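Local structure of Protease/Reverse transcriptase/ribonuclease H (Eastern chimpanzee simian foamy virus, 7KSF) at residues A[187-192]-A[273-278]; A[194-199]-A[210-215]. The protein joins an aspartic protease to a reverse transcriptase, which probably copies the viral RNA genome into DNA, and a ribonuclease H. The protein carries 1 engineered substitution. One frame throughout, in Å; residues are numbered along the deposited sequence.

Interaction 1: A[187-192]-A[273-278]; sequences LTPQNS and KQYCWT
In what is probably the fingers subdomain of the reverse transcriptase, Leu187-Pro189 forms the outer strand of a small antiparallel sheet and lies against 273-277, the central strand of three. The two segments are locked at Thr188 and Cys276, a hydrogen-bonded pair: Thr188 N donates a hydrogen bond to Cys276 O at 2.8 Å, and Cys276 N donates one to Thr188 O at 2.7 Å. Further along the pairing slackens, and Gln190 N makes only a weak bond to Gln274 O.

On the face bearing Leu187, Pro189, Tyr275 and Trp277, the methyl CD2 of Leu187 sits squarely over the indole, 3.8 Å from the centre of the five-membered ring in a CH-pi contact. The leucine branch lies alongside the tryptophan side chain, with CG turned away from its own carbonyl carbon (chi1 -69°). Leu181 and Leu182 of helix 171-184 also pack on Leu187, while Trp254 and Phe268 meet the indole. Next along, Pro189 CB approaches Tyr275 CE2 at 3.8 Å, and Lys273, fully extended, brings CE to 4.0 Å from the same Pro189 CB; its NZ makes a weak hydrogen bond to Tyr275 OH.

The other face is more mixed. Thr188 CG2 packs 3.9 Å from Cys276 CB, and the thiol SG lies 3.8 Å from Gln190 CB. The extended Gln274 chain carries its amide across to the Asn191-Ser192 backbone. Ser192 OG is held by Trp264 O.

The chemistry is thus divided: two backbone bonds set the register at one pair, while an aromatic and aliphatic face joins this strand edge to helix 171-184.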
ATOM      1  N   LEU A 187     -14.689  -2.664  23.498  1.00 62.90           N
ATOM      2  CA  LEU A 187     -14.754  -3.998  24.074  1.00 64.06           C
ATOM      3  C   LEU A 187     -15.478  -3.948  25.410  1.00 71.69           C
ATOM      4  O   LEU A 187     -15.263  -3.034  26.211  1.00 66.28           O
ATOM      5  CB  LEU A 187     -13.360  -4.587  24.276  1.00 63.91           C
ATOM      6  CG  LEU A 187     -12.601  -4.932  23.002  1.00 63.57           C
ATOM      7  CD1 LEU A 187     -11.246  -5.487  23.368  1.00 63.39           C
ATOM      8  CD2 LEU A 187     -13.386  -5.933  22.172  1.00 66.76           C
ATOM      9  N   THR A 188     -16.329  -4.941  25.647  1.00 70.29           N
ATOM     10  CA  THR A 188     -17.045  -5.055  26.899  1.00 67.89           C
ATOM     11  C   THR A 188     -16.790  -6.421  27.521  1.00 72.13           C
ATOM     12  O   THR A 188     -16.831  -7.440  26.822  1.00 81.42           O
ATOM     13  CB  THR A 188     -18.554  -4.857  26.712  1.00 71.69           C
ATOM     14  OG1 THR A 188     -19.244  -5.300  27.885  1.00 81.23           O
ATOM     15  CG2 THR A 188     -19.051  -5.632  25.500  1.00 68.11           C
ATOM     16  N   PRO A 189     -16.518  -6.475  28.822  1.00 69.56           N
ATOM     17  CA  PRO A 189     -16.323  -7.771  29.488  1.00 76.08           C
ATOM     18  C   PRO A 189     -17.654  -8.496  29.638  1.00 94.81           C
ATOM     19  O   PRO A 189     -18.556  -8.026  30.333  1.00 98.66           O
ATOM     20  CB  PRO A 189     -15.725  -7.387  30.844  1.00 79.93           C
ATOM     21  CG  PRO A 189     -16.218  -6.000  31.088  1.00 77.57           C
ATOM     22  CD  PRO A 189     -16.322  -5.341  29.739  1.00 70.12           C
ATOM     23  N   GLN A 190     -17.771  -9.643  28.972  1.00 91.62           N
ATOM     24  CA  GLN A 190     -19.015 -10.402  28.985  1.00 87.72           C
ATOM     25  C   GLN A 190     -18.732 -11.825  28.531  1.00 83.34           C
ATOM     26  O   GLN A 190     -18.141 -12.035  27.467  1.00 72.75           O
ATOM     27  CB  GLN A 190     -20.066  -9.741  28.084  1.00 79.88           C
ATOM     28  CG  GLN A 190     -21.375 -10.507  27.965  1.00 72.72           C
ATOM     29  CD  GLN A 190     -22.410  -9.776  27.128  1.00 73.04           C
ATOM     30  OE1 GLN A 190     -22.380  -8.551  27.008  1.00 71.33           O
ATOM     31  NE2 GLN A 190     -23.330 -10.530  26.541  1.00 81.17           N
ATOM     32  N   ASN A 191     -19.145 -12.795  29.344  1.00 86.75           N
ATOM     33  CA  ASN A 191     -19.077 -14.190  28.948  1.00 89.36           C
ATOM     34  C   ASN A 191     -20.055 -14.464  27.815  1.00 88.33           C
ATOM     35  O   ASN A 191     -21.006 -13.711  27.580  1.00 74.58           O
ATOM     36  CB  ASN A 191     -19.387 -15.104  30.132  1.00 88.85           C
ATOM     37  CG  ASN A 191     -18.338 -15.028  31.214  1.00 73.70           C
ATOM     38  OD1 ASN A 191     -17.699 -13.994  31.406  1.00 73.35           O
ATOM     39  ND2 ASN A 191     -18.152 -16.130  31.927  1.00 73.29           N
ATOM     40  N   SER A 192     -19.825 -15.564  27.111  1.00 80.89           N
ATOM     41  CA  SER A 192     -20.643 -15.880  25.951  1.00 75.90           C
ATOM     42  C   SER A 192     -20.507 -17.361  25.644  1.00 84.17           C
ATOM     43  O   SER A 192     -19.657 -18.058  26.203  1.00 77.06           O
ATOM     44  CB  SER A 192     -20.241 -15.032  24.743  1.00 75.07           C
ATOM     45  OG  SER A 192     -20.660 -15.631  23.529  1.00 75.49           O
ATOM     46  N   LYS A 273      -9.699 -14.184  30.348  1.00 75.44           N
ATOM     47  CA  LYS A 273     -10.881 -13.359  30.544  1.00 75.02           C
ATOM     48  C   LYS A 273     -11.573 -13.176  29.202  1.00 74.67           C
ATOM     49  O   LYS A 273     -10.912 -12.910  28.194  1.00 80.57           O
ATOM     50  CB  LYS A 273     -10.508 -12.006  31.156  1.00 75.05           C
ATOM     51  CG  LYS A 273     -11.691 -11.135  31.489  1.00 77.11           C
ATOM     52  CD  LYS A 273     -11.264  -9.928  32.297  1.00100.63           C
ATOM     53  CE  LYS A 273     -12.430  -8.979  32.515  1.00 91.93           C
ATOM     54  NZ  LYS A 273     -12.016  -7.748  33.240  1.00 75.43           N
ATOM     55  N   GLN A 274     -12.892 -13.335  29.191  1.00 79.66           N
ATOM     56  CA  GLN A 274     -13.672 -13.290  27.964  1.00 73.66           C
ATOM     57  C   GLN A 274     -14.216 -11.885  27.748  1.00 73.07           C
ATOM     58  O   GLN A 274     -14.763 -11.277  28.675  1.00 78.41           O
ATOM     59  CB  GLN A 274     -14.812 -14.309  28.024  1.00 79.60           C
ATOM     60  CG  GLN A 274     -15.535 -14.543  26.710  1.00 85.60           C
ATOM     61  CD  GLN A 274     -16.515 -15.702  26.787  1.00 91.55           C
ATOM     62  OE1 GLN A 274     -17.233 -15.991  25.828  1.00 90.89           O
ATOM     63  NE2 GLN A 274     -16.549 -16.376  27.931  1.00 92.31           N
ATOM     64  N   TYR A 275     -14.058 -11.369  26.535  1.00 72.26           N
ATOM     65  CA  TYR A 275     -14.537 -10.043  26.171  1.00 70.97           C
ATOM     66  C   TYR A 275     -15.469 -10.145  24.971  1.00 70.27           C
ATOM     67  O   TYR A 275     -15.561 -11.180  24.311  1.00 79.26           O
ATOM     68  CB  TYR A 275     -13.373  -9.094  25.862  1.00 70.79           C
ATOM     69  CG  TYR A 275     -12.578  -8.678  27.079  1.00 73.69           C
ATOM     70  CD1 TYR A 275     -11.332  -9.234  27.345  1.00 74.53           C
ATOM     71  CD2 TYR A 275     -13.073  -7.730  27.965  1.00 73.37           C
ATOM     72  CE1 TYR A 275     -10.599  -8.854  28.457  1.00 77.20           C
ATOM     73  CE2 TYR A 275     -12.350  -7.345  29.081  1.00 80.79           C
ATOM     74  CZ  TYR A 275     -11.114  -7.910  29.320  1.00 84.76           C
ATOM     75  OH  TYR A 275     -10.391  -7.529  30.428  1.00 81.29           O
ATOM     76  N   CYS A 276     -16.169  -9.045  24.690  1.00 69.46           N
ATOM     77  CA  CYS A 276     -17.091  -8.981  23.566  1.00 68.61           C
ATOM     78  C   CYS A 276     -16.952  -7.633  22.870  1.00 67.42           C
ATOM     79  O   CYS A 276     -16.487  -6.652  23.454  1.00 68.96           O
ATOM     80  CB  CYS A 276     -18.542  -9.202  24.014  1.00 71.64           C
ATOM     81  SG  CYS A 276     -18.882 -10.868  24.618  1.00 81.23           S
ATOM     82  N   TRP A 277     -17.367  -7.599  21.606  1.00 67.30           N
ATOM     83  CA  TRP A 277     -17.242  -6.410  20.775  1.00 66.36           C
ATOM     84  C   TRP A 277     -18.520  -5.586  20.825  1.00 66.40           C
ATOM     85  O   TRP A 277     -19.616  -6.109  20.597  1.00 73.20           O
ATOM     86  CB  TRP A 277     -16.926  -6.787  19.326  1.00 66.85           C
ATOM     87  CG  TRP A 277     -15.518  -7.219  19.109  1.00 66.81           C
ATOM     88  CD1 TRP A 277     -15.024  -8.484  19.220  1.00 67.62           C
ATOM     89  CD2 TRP A 277     -14.416  -6.388  18.733  1.00 66.18           C
ATOM     90  NE1 TRP A 277     -13.679  -8.493  18.940  1.00 67.41           N
ATOM     91  CE2 TRP A 277     -13.282  -7.217  18.638  1.00 66.52           C
ATOM     92  CE3 TRP A 277     -14.277  -5.021  18.470  1.00 65.62           C
ATOM     93  CZ2 TRP A 277     -12.026  -6.726  18.289  1.00 66.34           C
ATOM     94  CZ3 TRP A 277     -13.029  -4.537  18.125  1.00 65.34           C
ATOM     95  CH2 TRP A 277     -11.921  -5.388  18.037  1.00 65.88           C
ATOM     96  N   THR A 278     -18.372  -4.294  21.122  1.00 65.87           N
ATOM     97  CA  THR A 278     -19.486  -3.362  21.001  1.00 66.31           C
ATOM     98  C   THR A 278     -19.708  -2.945  19.554  1.00 67.20           C
ATOM     99  O   THR A 278     -20.851  -2.702  19.148  1.00 68.05           O
ATOM    100  CB  THR A 278     -19.231  -2.126  21.870  1.00 65.68           C
ATOM    101  OG1 THR A 278     -19.089  -2.525  23.238  1.00 65.60           O
ATOM    102  CG2 THR A 278     -20.377  -1.133  21.756  1.00 67.28           C
TER

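Interaction 2: A[194-199]-A[210-215]; sequences MNTPVY and MVLDYR
Val198 and Tyr199 pair with Leu212 and Val211 at the open end of a beta hairpin, strands 198-202 and 208-212, which probably corresponds to a hairpin of the fingers in retroviral reverse transcriptases. Tyr199 and Val211 are the hydrogen-bonded pair. Tyr199 N reaches Val211 O at 2.6 Å; the return bond from Val211 N to Tyr199 O is modelled too short for its length to be relied on. A third bond, Asp213 N to Pro197 O at 3.0 Å, extends the grip beyond the strands. On the Val198 face, CG2 of that valine touches Met210 CB, and its CB meets Leu212 CD2, each at 4.0 Å.

The segments also meet through Thr196. Its methyl CG2, anti to the backbone N, lies against Asp213 O, whereas OG1 comes in at the edge of the Tyr214 ring, near CE1. Leu212 CB rests over one face of that ring, offset toward the rim, and Tyr214 OH has a weak hydrogen bond to Thr266 O.

Across the other face, the Tyr199 ring presents its edge to Asp213, CE2 lying 3.7 Å from CB, while the carboxylate plane is turned 69° from the ring.

In the next shell, Gln163 OE1 accepts a bond from Val198 N, and Ile174 and Ile178 of helix 171-184 back Met210. Leu535 touches both Asp213 and Arg215. The carboxylate is thrown forward with CG anti to the backbone N (chi1 -171°) and is held there by a salt bridge, Arg215 NE to Asp213 OD1 at 2.7 Å.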
ATOM      1  N   MET A 194     -20.035 -18.460  22.344  1.00 84.98           N
ATOM      2  CA  MET A 194     -19.046 -18.560  21.283  1.00 79.28           C
ATOM      3  C   MET A 194     -17.710 -17.991  21.740  1.00 78.51           C
ATOM      4  O   MET A 194     -17.660 -17.034  22.516  1.00 89.48           O
ATOM      5  CB  MET A 194     -19.526 -17.817  20.034  1.00 78.44           C
ATOM      6  CG  MET A 194     -18.578 -17.914  18.852  1.00 79.53           C
ATOM      7  SD  MET A 194     -18.157 -19.628  18.486  1.00 83.69           S
ATOM      8  CE  MET A 194     -17.030 -19.431  17.108  1.00 82.65           C
ATOM      9  N   ASN A 195     -16.626 -18.591  21.256  1.00 79.99           N
ATOM     10  CA  ASN A 195     -15.284 -18.079  21.482  1.00 79.09           C
ATOM     11  C   ASN A 195     -14.500 -18.168  20.184  1.00 79.57           C
ATOM     12  O   ASN A 195     -14.649 -19.128  19.422  1.00 80.81           O
ATOM     13  CB  ASN A 195     -14.555 -18.857  22.578  1.00 79.90           C
ATOM     14  CG  ASN A 195     -13.305 -18.152  23.052  1.00 78.33           C
ATOM     15  OD1 ASN A 195     -13.342 -17.396  24.020  1.00 76.71           O
ATOM     16  ND2 ASN A 195     -12.190 -18.389  22.369  1.00 80.29           N
ATOM     17  N   THR A 196     -13.656 -17.167  19.940  1.00 81.27           N
ATOM     18  CA  THR A 196     -12.905 -17.043  18.705  1.00 79.43           C
ATOM     19  C   THR A 196     -11.407 -17.063  18.985  1.00 81.78           C
ATOM     20  O   THR A 196     -10.945 -16.395  19.915  1.00 88.99           O
ATOM     21  CB  THR A 196     -13.279 -15.739  17.976  1.00 76.78           C
ATOM     22  OG1 THR A 196     -14.589 -15.862  17.409  1.00 76.79           O
ATOM     23  CG2 THR A 196     -12.285 -15.424  16.870  1.00 76.81           C
ATOM     24  N   PRO A 197     -10.629 -17.819  18.213  1.00 78.28           N
ATOM     25  CA  PRO A 197      -9.177 -17.805  18.409  1.00 78.16           C
ATOM     26  C   PRO A 197      -8.589 -16.455  18.042  1.00 81.92           C
ATOM     27  O   PRO A 197      -9.067 -15.768  17.136  1.00 77.88           O
ATOM     28  CB  PRO A 197      -8.674 -18.904  17.460  1.00 78.18           C
ATOM     29  CG  PRO A 197      -9.880 -19.717  17.126  1.00 79.05           C
ATOM     30  CD  PRO A 197     -11.030 -18.763  17.160  1.00 82.13           C
ATOM     31  N   VAL A 198      -7.537 -16.081  18.765  1.00 83.21           N
ATOM     32  CA  VAL A 198      -6.825 -14.829  18.546  1.00 80.32           C
ATOM     33  C   VAL A 198      -5.376 -15.152  18.209  1.00 77.82           C
ATOM     34  O   VAL A 198      -4.774 -16.049  18.810  1.00 78.10           O
ATOM     35  CB  VAL A 198      -6.925 -13.893  19.773  1.00 77.64           C
ATOM     36  CG1 VAL A 198      -6.318 -14.546  21.005  1.00 78.43           C
ATOM     37  CG2 VAL A 198      -6.260 -12.557  19.485  1.00 76.88           C
ATOM     38  N   TYR A 199      -4.826 -14.437  17.228  1.00 78.41           N
ATOM     39  CA  TYR A 199      -3.468 -14.658  16.760  1.00 79.78           C
ATOM     40  C   TYR A 199      -2.697 -13.347  16.737  1.00 80.97           C
ATOM     41  O   TYR A 199      -3.265 -12.295  16.414  1.00 79.41           O
ATOM     42  CB  TYR A 199      -3.464 -15.269  15.355  1.00 86.26           C
ATOM     43  CG  TYR A 199      -4.046 -16.655  15.284  1.00 84.54           C
ATOM     44  CD1 TYR A 199      -3.255 -17.770  15.516  1.00 84.51           C
ATOM     45  CD2 TYR A 199      -5.386 -16.853  14.982  1.00 77.25           C
ATOM     46  CE1 TYR A 199      -3.782 -19.044  15.450  1.00 95.16           C
ATOM     47  CE2 TYR A 199      -5.923 -18.123  14.914  1.00 84.63           C
ATOM     48  CZ  TYR A 199      -5.117 -19.216  15.150  1.00 88.94           C
ATOM     49  OH  TYR A 199      -5.643 -20.487  15.086  1.00 94.52           O
ATOM     50  N   MET A 210      -3.037  -7.892  16.995  1.00 93.98           N
ATOM     51  CA  MET A 210      -3.785  -9.130  17.145  1.00 82.49           C
ATOM     52  C   MET A 210      -4.684  -9.369  15.938  1.00 87.72           C
ATOM     53  O   MET A 210      -5.098  -8.433  15.246  1.00 92.37           O
ATOM     54  CB  MET A 210      -4.626  -9.105  18.423  1.00 77.26           C
ATOM     55  CG  MET A 210      -5.820  -8.163  18.381  1.00 76.85           C
ATOM     56  SD  MET A 210      -6.908  -8.345  19.808  1.00 73.82           S
ATOM     57  CE  MET A 210      -8.240  -7.237  19.363  1.00 69.11           C
ATOM     58  N   VAL A 211      -4.978 -10.644  15.687  1.00 78.20           N
ATOM     59  CA  VAL A 211      -5.817 -11.059  14.568  1.00 86.52           C
ATOM     60  C   VAL A 211      -6.811 -12.095  15.073  1.00 80.03           C
ATOM     61  O   VAL A 211      -6.427 -13.045  15.763  1.00 77.23           O
ATOM     62  CB  VAL A 211      -4.985 -11.631  13.403  1.00 93.98           C
ATOM     63  CG1 VAL A 211      -5.898 -12.174  12.316  1.00 92.26           C
ATOM     64  CG2 VAL A 211      -4.057 -10.567  12.837  1.00106.20           C
ATOM     65  N   LEU A 212      -8.082 -11.916  14.729  1.00 76.61           N
ATOM     66  CA  LEU A 212      -9.137 -12.836  15.132  1.00 80.58           C
ATOM     67  C   LEU A 212      -9.452 -13.800  13.996  1.00 88.39           C
ATOM     68  O   LEU A 212      -9.428 -13.422  12.819  1.00 86.71           O
ATOM     69  CB  LEU A 212     -10.397 -12.077  15.537  1.00 74.94           C
ATOM     70  CG  LEU A 212     -10.265 -11.261  16.822  1.00 73.97           C
ATOM     71  CD1 LEU A 212     -11.499 -10.411  17.036  1.00 86.06           C
ATOM     72  CD2 LEU A 212     -10.036 -12.177  18.013  1.00 74.72           C
ATOM     73  N   ASP A 213      -9.753 -15.045  14.356  1.00 88.96           N
ATOM     74  CA  ASP A 213     -10.053 -16.102  13.392  1.00 82.01           C
ATOM     75  C   ASP A 213     -11.565 -16.304  13.377  1.00 78.59           C
ATOM     76  O   ASP A 213     -12.109 -17.135  14.104  1.00 87.40           O
ATOM     77  CB  ASP A 213      -9.311 -17.382  13.757  1.00 80.52           C
ATOM     78  CG  ASP A 213      -9.413 -18.438  12.681  1.00 77.52           C
ATOM     79  OD1 ASP A 213      -9.587 -18.061  11.507  1.00 88.20           O
ATOM     80  OD2 ASP A 213      -9.313 -19.640  13.006  1.00 77.42           O
ATOM     81  N   TYR A 214     -12.247 -15.539  12.523  1.00 77.45           N
ATOM     82  CA  TYR A 214     -13.701 -15.490  12.494  1.00 77.87           C
ATOM     83  C   TYR A 214     -14.317 -16.383  11.428  1.00 86.75           C
ATOM     84  O   TYR A 214     -15.530 -16.319  11.208  1.00 80.38           O
ATOM     85  CB  TYR A 214     -14.170 -14.047  12.291  1.00 76.63           C
ATOM     86  CG  TYR A 214     -14.319 -13.268  13.573  1.00 83.47           C
ATOM     87  CD1 TYR A 214     -14.798 -13.879  14.725  1.00 83.67           C
ATOM     88  CD2 TYR A 214     -13.984 -11.924  13.636  1.00 74.21           C
ATOM     89  CE1 TYR A 214     -14.940 -13.173  15.898  1.00 73.95           C
ATOM     90  CE2 TYR A 214     -14.123 -11.209  14.806  1.00 73.15           C
ATOM     91  CZ  TYR A 214     -14.599 -11.839  15.934  1.00 72.56           C
ATOM     92  OH  TYR A 214     -14.738 -11.134  17.105  1.00 71.35           O
ATOM     93  N   ARG A 215     -13.520 -17.223  10.760  1.00 89.68           N
ATOM     94  CA  ARG A 215     -14.067 -18.071   9.710  1.00 80.84           C
ATOM     95  C   ARG A 215     -15.002 -19.142  10.257  1.00 86.06           C
ATOM     96  O   ARG A 215     -15.748 -19.748   9.481  1.00 94.20           O
ATOM     97  CB  ARG A 215     -12.936 -18.717   8.904  1.00 85.21           C
ATOM     98  CG  ARG A 215     -11.862 -19.389   9.739  1.00 88.42           C
ATOM     99  CD  ARG A 215     -10.611 -19.659   8.908  1.00 94.70           C
ATOM    100  NE  ARG A 215      -9.480 -20.080   9.731  1.00 87.86           N
ATOM    101  CZ  ARG A 215      -8.240 -20.230   9.277  1.00 78.54           C
ATOM    102  NH1 ARG A 215      -7.968 -19.990   8.000  1.00 79.47           N
ATOM    103  NH2 ARG A 215      -7.269 -20.616  10.096  1.00 86.80           N
TER

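From the N terminus, the chain leaves helix 171-184, runs through 187-192, and almost at once enters 194-199. Turning back at the hairpin end, it returns through 210-215, so interaction 2 closes a short loop. That loop is nested wholly inside the much longer one closed when the chain comes back as 273-278 to make interaction 1. The two centres lie about 13 Å apart, and the contacts touch through Trp277, whose NE1 packs 3.5 Å from Leu212 CD1 and whose ring also meets Met210 and Tyr214. Together they fasten the hairpin and the three-stranded sheet to helix 171-184.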